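Local coordinates for DNA topoisomerase 2-associated protein PAT1 (Saccharomyces cerevisiae, PDB 5LMG) that activates mRNA decapping and represses translation, its C-terminal domain binding the decapping enzyme Dcp2 and the exonuclease Xrn1, at residues A[129-143]-A[188-202]. The protein carries 2 engineered substitutions. Residues are numbered along the deposited sequence; the frame is centred on the assembly and turned at random.
Sequences FNELSHLQIIILSSY and LIRNNNVSFLTTSKI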
loop_
_atom_site.group_PDB
_atom_site.type_symbol
_atom_site.label_atom_id
_atom_site.label_comp_id
_atom_site.label_asym_id
_atom_site.label_seq_id
_atom_site.Cartn_x
_atom_site.Cartn_y
_atom_site.Cartn_z
ATOM N N PHE A 129 8.564 -7.014 7.439
ATOM C CA PHE A 129 9.318 -6.636 6.240
ATOM C C PHE A 129 10.321 -7.714 5.779
ATOM O O PHE A 129 10.485 -7.901 4.575
ATOM C CB PHE A 129 9.983 -5.258 6.402
ATOM C CG PHE A 129 9.000 -4.117 6.302
ATOM C CD1 PHE A 129 8.439 -3.764 5.079
ATOM C CD2 PHE A 129 8.620 -3.404 7.431
ATOM C CE1 PHE A 129 7.505 -2.730 4.992
ATOM C CE2 PHE A 129 7.687 -2.370 7.345
ATOM C CZ PHE A 129 7.138 -2.039 6.126
ATOM N N ASN A 130 10.930 -8.453 6.723
ATOM C CA ASN A 130 11.892 -9.530 6.442
ATOM C C ASN A 130 11.231 -10.732 5.754
ATOM O O ASN A 130 11.849 -11.361 4.896
ATOM C CB ASN A 130 12.581 -9.986 7.743
ATOM C CG ASN A 130 13.715 -10.958 7.549
ATOM O OD1 ASN A 130 14.780 -10.612 7.033
ATOM N ND2 ASN A 130 13.519 -12.197 7.981
ATOM N N GLU A 131 9.981 -11.053 6.143
ATOM C CA GLU A 131 9.236 -12.201 5.623
ATOM C C GLU A 131 7.986 -11.766 4.828
ATOM O O GLU A 131 7.034 -12.541 4.724
ATOM C CB GLU A 131 8.833 -13.127 6.793
ATOM C CG GLU A 131 9.999 -13.666 7.604
ATOM C CD GLU A 131 10.202 -15.162 7.481
ATOM O OE1 GLU A 131 9.817 -15.894 8.421
ATOM O OE2 GLU A 131 10.751 -15.603 6.444
ATOM N N LEU A 132 8.003 -10.545 4.250
ATOM C CA LEU A 132 6.866 -9.975 3.521
ATOM C C LEU A 132 6.353 -10.850 2.362
ATOM O O LEU A 132 5.144 -10.914 2.159
ATOM C CB LEU A 132 7.167 -8.537 3.054
ATOM C CG LEU A 132 5.957 -7.615 2.841
ATOM C CD1 LEU A 132 5.007 -7.622 4.057
ATOM C CD2 LEU A 132 6.395 -6.197 2.536
ATOM N N SER A 133 7.251 -11.559 1.652
ATOM C CA SER A 133 6.861 -12.439 0.549
ATOM C C SER A 133 6.182 -13.731 1.035
ATOM O O SER A 133 5.464 -14.362 0.259
ATOM C CB SER A 133 8.051 -12.735 -0.357
ATOM O OG SER A 133 8.494 -11.541 -0.981
ATOM N N HIS A 134 6.383 -14.094 2.320
ATOM C CA HIS A 134 5.793 -15.270 2.972
ATOM C C HIS A 134 4.457 -14.925 3.658
ATOM O O HIS A 134 3.799 -15.809 4.217
ATOM C CB HIS A 134 6.777 -15.869 4.002
ATOM C CG HIS A 134 8.068 -16.384 3.431
ATOM N ND1 HIS A 134 8.380 -16.252 2.084
ATOM C CD2 HIS A 134 9.094 -17.009 4.056
ATOM C CE1 HIS A 134 9.580 -16.794 1.938
ATOM N NE2 HIS A 134 10.046 -17.270 3.095
ATOM N N LEU A 135 4.075 -13.638 3.639
ATOM C CA LEU A 135 2.845 -13.165 4.260
ATOM C C LEU A 135 1.695 -13.508 3.315
ATOM O O LEU A 135 1.720 -13.130 2.139
ATOM C CB LEU A 135 2.954 -11.657 4.556
ATOM C CG LEU A 135 2.021 -11.036 5.594
ATOM C CD1 LEU A 135 2.130 -11.717 6.951
ATOM C CD2 LEU A 135 2.316 -9.569 5.747
ATOM N N GLN A 136 0.751 -14.330 3.805
ATOM C CA GLN A 136 -0.398 -14.808 3.032
ATOM C C GLN A 136 -1.203 -13.690 2.384
ATOM O O GLN A 136 -1.618 -13.843 1.235
ATOM C CB GLN A 136 -1.293 -15.726 3.877
ATOM C CG GLN A 136 -1.971 -16.845 3.073
ATOM C CD GLN A 136 -1.023 -17.705 2.255
ATOM O OE1 GLN A 136 -1.204 -17.876 1.046
ATOM N NE2 GLN A 136 0.006 -18.268 2.885
ATOM N N ILE A 137 -1.352 -12.543 3.085
ATOM C CA ILE A 137 -2.087 -11.374 2.593
ATOM C C ILE A 137 -1.447 -10.756 1.335
ATOM O O ILE A 137 -2.168 -10.192 0.508
ATOM C CB ILE A 137 -2.357 -10.320 3.708
ATOM C CG1 ILE A 137 -3.722 -9.628 3.485
ATOM C CG2 ILE A 137 -1.203 -9.319 3.904
ATOM C CD1 ILE A 137 -4.917 -10.545 3.739
ATOM N N ILE A 138 -0.114 -10.897 1.185
ATOM C CA ILE A 138 0.627 -10.422 0.014
ATOM C C ILE A 138 0.288 -11.334 -1.162
ATOM O O ILE A 138 -0.044 -10.838 -2.235
ATOM C CB ILE A 138 2.153 -10.350 0.319
ATOM C CG1 ILE A 138 2.465 -9.252 1.381
ATOM C CG2 ILE A 138 2.998 -10.211 -0.961
ATOM C CD1 ILE A 138 2.282 -7.732 0.964
ATOM N N ILE A 139 0.330 -12.659 -0.942
ATOM C CA ILE A 139 0.007 -13.664 -1.964
ATOM C C ILE A 139 -1.457 -13.487 -2.435
ATOM O O ILE A 139 -1.699 -13.487 -3.637
ATOM C CB ILE A 139 0.382 -15.101 -1.480
ATOM C CG1 ILE A 139 1.925 -15.217 -1.303
ATOM C CG2 ILE A 139 -0.127 -16.195 -2.447
ATOM C CD1 ILE A 139 2.389 -16.122 -0.189
ATOM N N LEU A 140 -2.397 -13.220 -1.502
ATOM C CA LEU A 140 -3.811 -12.998 -1.807
ATOM C C LEU A 140 -4.092 -11.707 -2.556
ATOM O O LEU A 140 -5.036 -11.665 -3.336
ATOM C CB LEU A 140 -4.678 -13.048 -0.526
ATOM C CG LEU A 140 -4.848 -14.427 0.121
ATOM C CD1 LEU A 140 -5.673 -14.321 1.402
ATOM C CD2 LEU A 140 -5.449 -15.450 -0.866
ATOM N N SER A 141 -3.348 -10.639 -2.254
ATOM C CA SER A 141 -3.540 -9.323 -2.867
ATOM C C SER A 141 -2.698 -9.098 -4.140
ATOM O O SER A 141 -2.799 -8.032 -4.750
ATOM C CB SER A 141 -3.310 -8.209 -1.846
ATOM O OG SER A 141 -1.986 -8.267 -1.340
ATOM N N SER A 142 -1.875 -10.084 -4.542
ATOM C CA SER A 142 -1.085 -9.967 -5.778
ATOM C C SER A 142 -1.915 -10.537 -6.943
ATOM O O SER A 142 -2.355 -11.687 -6.879
ATOM C CB SER A 142 0.230 -10.737 -5.677
ATOM O OG SER A 142 0.890 -10.801 -6.935
ATOM N N TYR A 143 -2.066 -9.757 -8.021
ATOM C CA TYR A 143 -2.758 -10.211 -9.234
ATOM C C TYR A 143 -1.997 -11.357 -9.918
ATOM O O TYR A 143 -2.584 -12.093 -10.696
ATOM C CB TYR A 143 -2.972 -9.039 -10.206
ATOM C CG TYR A 143 -1.717 -8.474 -10.841
ATOM C CD1 TYR A 143 -1.147 -9.077 -11.962
ATOM C CD2 TYR A 143 -1.174 -7.267 -10.404
ATOM C CE1 TYR A 143 -0.053 -8.515 -12.609
ATOM C CE2 TYR A 143 -0.089 -6.685 -11.058
ATOM C CZ TYR A 143 0.475 -7.319 -12.156
ATOM O OH TYR A 143 1.580 -6.808 -12.785
ATOM N N LEU A 188 13.313 -4.815 3.499
ATOM C CA LEU A 188 12.398 -5.027 2.380
ATOM C C LEU A 188 13.130 -5.392 1.076
ATOM O O LEU A 188 12.817 -6.411 0.464
ATOM C CB LEU A 188 11.511 -3.778 2.202
ATOM C CG LEU A 188 10.524 -3.793 1.042
ATOM C CD1 LEU A 188 9.128 -3.571 1.530
ATOM C CD2 LEU A 188 10.899 -2.745 0.015
ATOM N N ILE A 189 14.110 -4.565 0.669
ATOM C CA ILE A 189 14.872 -4.697 -0.577
ATOM C C ILE A 189 15.759 -5.967 -0.617
ATOM O O ILE A 189 15.839 -6.621 -1.663
ATOM C CB ILE A 189 15.675 -3.371 -0.807
ATOM C CG1 ILE A 189 14.721 -2.161 -0.981
ATOM C CG2 ILE A 189 16.628 -3.453 -1.987
ATOM C CD1 ILE A 189 15.374 -0.762 -0.580
ATOM N N ARG A 190 16.400 -6.320 0.513
ATOM C CA ARG A 190 17.314 -7.461 0.588
ATOM C C ARG A 190 16.659 -8.840 0.720
ATOM O O ARG A 190 17.256 -9.833 0.299
ATOM C CB ARG A 190 18.325 -7.268 1.732
ATOM C CG ARG A 190 19.289 -6.136 1.483
ATOM C CD ARG A 190 20.203 -5.932 2.668
ATOM N NE ARG A 190 21.261 -4.978 2.352
ATOM C CZ ARG A 190 21.983 -4.331 3.263
ATOM N NH1 ARG A 190 21.762 -4.526 4.560
ATOM N NH2 ARG A 190 22.937 -3.488 2.884
ATOM N N ASN A 191 15.474 -8.914 1.323
ATOM C CA ASN A 191 14.813 -10.197 1.594
ATOM C C ASN A 191 13.636 -10.531 0.678
ATOM O O ASN A 191 13.003 -11.576 0.850
ATOM C CB ASN A 191 14.387 -10.247 3.062
ATOM C CG ASN A 191 15.572 -10.147 3.992
ATOM O OD1 ASN A 191 16.334 -11.101 4.173
ATOM N ND2 ASN A 191 15.807 -8.960 4.529
ATOM N N ASN A 192 13.336 -9.650 -0.283
ATOM C CA ASN A 192 12.190 -9.824 -1.173
ATOM C C ASN A 192 12.481 -9.417 -2.596
ATOM O O ASN A 192 13.298 -8.521 -2.831
ATOM C CB ASN A 192 11.020 -8.949 -0.682
ATOM C CG ASN A 192 10.562 -9.234 0.720
ATOM O OD1 ASN A 192 9.819 -10.187 0.968
ATOM N ND2 ASN A 192 10.997 -8.412 1.667
ATOM N N ASN A 193 11.722 -10.016 -3.541
ATOM C CA ASN A 193 11.701 -9.604 -4.931
ATOM C C ASN A 193 10.745 -8.396 -4.842
ATOM O O ASN A 193 9.539 -8.579 -4.630
ATOM C CB ASN A 193 11.097 -10.706 -5.827
ATOM C CG ASN A 193 11.016 -10.350 -7.296
ATOM O OD1 ASN A 193 10.495 -9.303 -7.704
ATOM N ND2 ASN A 193 11.512 -11.238 -8.129
ATOM N N VAL A 194 11.311 -7.174 -4.902
ATOM C CA VAL A 194 10.590 -5.899 -4.772
ATOM C C VAL A 194 9.501 -5.759 -5.851
ATOM O O VAL A 194 8.378 -5.374 -5.518
ATOM C CB VAL A 194 11.544 -4.666 -4.695
ATOM C CG1 VAL A 194 10.776 -3.381 -4.393
ATOM C CG2 VAL A 194 12.634 -4.876 -3.644
ATOM N N SER A 195 9.806 -6.126 -7.115
ATOM C CA SER A 195 8.829 -6.067 -8.206
ATOM C C SER A 195 7.584 -6.937 -7.910
ATOM O O SER A 195 6.470 -6.494 -8.192
ATOM C CB SER A 195 9.465 -6.452 -9.536
ATOM O OG SER A 195 8.491 -6.401 -10.564
ATOM N N PHE A 196 7.769 -8.148 -7.320
ATOM C CA PHE A 196 6.638 -8.980 -6.913
ATOM C C PHE A 196 5.781 -8.237 -5.870
ATOM O O PHE A 196 4.562 -8.223 -6.011
ATOM C CB PHE A 196 7.062 -10.375 -6.388
ATOM C CG PHE A 196 5.904 -11.135 -5.750
ATOM C CD1 PHE A 196 4.871 -11.649 -6.532
ATOM C CD2 PHE A 196 5.818 -11.276 -4.367
ATOM C CE1 PHE A 196 3.780 -12.308 -5.941
ATOM C CE2 PHE A 196 4.733 -11.946 -3.777
ATOM C CZ PHE A 196 3.719 -12.456 -4.570
ATOM N N LEU A 197 6.418 -7.580 -4.866
ATOM C CA LEU A 197 5.713 -6.822 -3.812
ATOM C C LEU A 197 4.820 -5.704 -4.375
ATOM O O LEU A 197 3.733 -5.451 -3.837
ATOM C CB LEU A 197 6.682 -6.243 -2.760
ATOM C CG LEU A 197 7.473 -7.223 -1.882
ATOM C CD1 LEU A 197 8.262 -6.460 -0.826
ATOM C CD2 LEU A 197 6.557 -8.281 -1.206
ATOM N N THR A 198 5.255 -5.083 -5.489
ATOM C CA THR A 198 4.510 -4.011 -6.163
ATOM C C THR A 198 3.281 -4.509 -6.964
ATOM O O THR A 198 2.480 -3.679 -7.390
ATOM C CB THR A 198 5.433 -3.151 -7.024
ATOM O OG1 THR A 198 5.842 -3.888 -8.171
ATOM C CG2 THR A 198 6.615 -2.563 -6.236
ATOM N N THR A 199 3.138 -5.841 -7.175
ATOM C CA THR A 199 1.961 -6.432 -7.854
ATOM C C THR A 199 0.815 -6.623 -6.821
ATOM O O THR A 199 -0.312 -6.979 -7.181
ATOM C CB THR A 199 2.293 -7.744 -8.596
ATOM O OG1 THR A 199 2.526 -8.792 -7.660
ATOM C CG2 THR A 199 3.442 -7.609 -9.608
ATOM N N SER A 200 1.122 -6.367 -5.539
ATOM C CA SER A 200 0.194 -6.476 -4.418
ATOM C C SER A 200 -0.190 -5.095 -3.893
ATOM O O SER A 200 0.685 -4.252 -3.675
ATOM C CB SER A 200 0.813 -7.334 -3.312
ATOM O OG SER A 200 0.345 -7.025 -2.011
ATOM N N LYS A 201 -1.499 -4.883 -3.650
ATOM C CA LYS A 201 -2.021 -3.636 -3.092
ATOM C C LYS A 201 -1.382 -3.331 -1.711
ATOM O O LYS A 201 -0.956 -2.203 -1.487
ATOM C CB LYS A 201 -3.555 -3.653 -3.019
ATOM C CG LYS A 201 -4.172 -2.313 -2.631
ATOM C CD LYS A 201 -5.683 -2.409 -2.527
ATOM C CE LYS A 201 -6.341 -1.063 -2.650
ATOM N NZ LYS A 201 -7.821 -1.175 -2.669
ATOM N N ILE A 202 -1.272 -4.348 -0.833
ATOM C CA ILE A 202 -0.655 -4.256 0.507
ATOM C C ILE A 202 0.841 -3.955 0.384
ATOM O O ILE A 202 1.340 -3.065 1.071
ATOM C CB ILE A 202 -0.931 -5.521 1.388
ATOM C CG1 ILE A 202 -2.454 -5.859 1.500
ATOM C CG2 ILE A 202 -0.260 -5.422 2.789
ATOM C CD1 ILE A 202 -3.394 -4.737 2.093
HETATM O O HOH W 1 9.953 -12.313 -3.117
HETATM O O HOH W 2 -3.007 -6.378 -7.262
#
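The ring of Phe196 takes Ser133 OG at one edge, near its plane, while Ile138 CG2 and Ser142 OG approach it obliquely; CG2 lies 3.7 Å from Phe196 CE2. Phe129 likewise meets Leu188 CD1 at its ring edge. Tyr143 lays CE2 against Thr199 CB, and its hydroxyl reaches on to Leu252 O; a water sits in plane at this ring's edge, while Thr199 O approaches obliquely.

The side-chain amide of Asn192 ties the two segments together. Its ND2 gives one hydrogen to Phe129 O (3.0 Å), arriving almost head-on at the oxygen, and the other to Leu188 O in its own segment; both acceptors lie in the amide plane, which fixes the group's rotation. Asn192 OD1 takes Ser133 OG on a lone pair at 2.7 Å, plus a weak bond from Ser133 N. With an alanine here, Phe129 O and Ser133 OG would probably lose their amide partner and the two helix ends would be joined less firmly.

Further along, hydroxyls pair off. Ser200 OG donates to Ser141 OG (2.7 Å), which, placed by chi1 60° between backbone N and carbonyl carbon, itself donates to Ile137 O one turn earlier. Ser142 OG donates to Thr199 OG1, which in turn bonds Phe196 O. The water at Tyr143 links Ser141 O with Thr199 O. Beside the Ser141-Ser200 pair, Ile138 CD1 packs on Ile202 CG2 at 3.9 Å.

Ser142 and Ser200 form a single backbone bridge, and Ser200 N-caps helix 201-216: the contact joins interhelical turns within a mainly helical domain, consistent with the TPR-clan assignment of the PAT1 family.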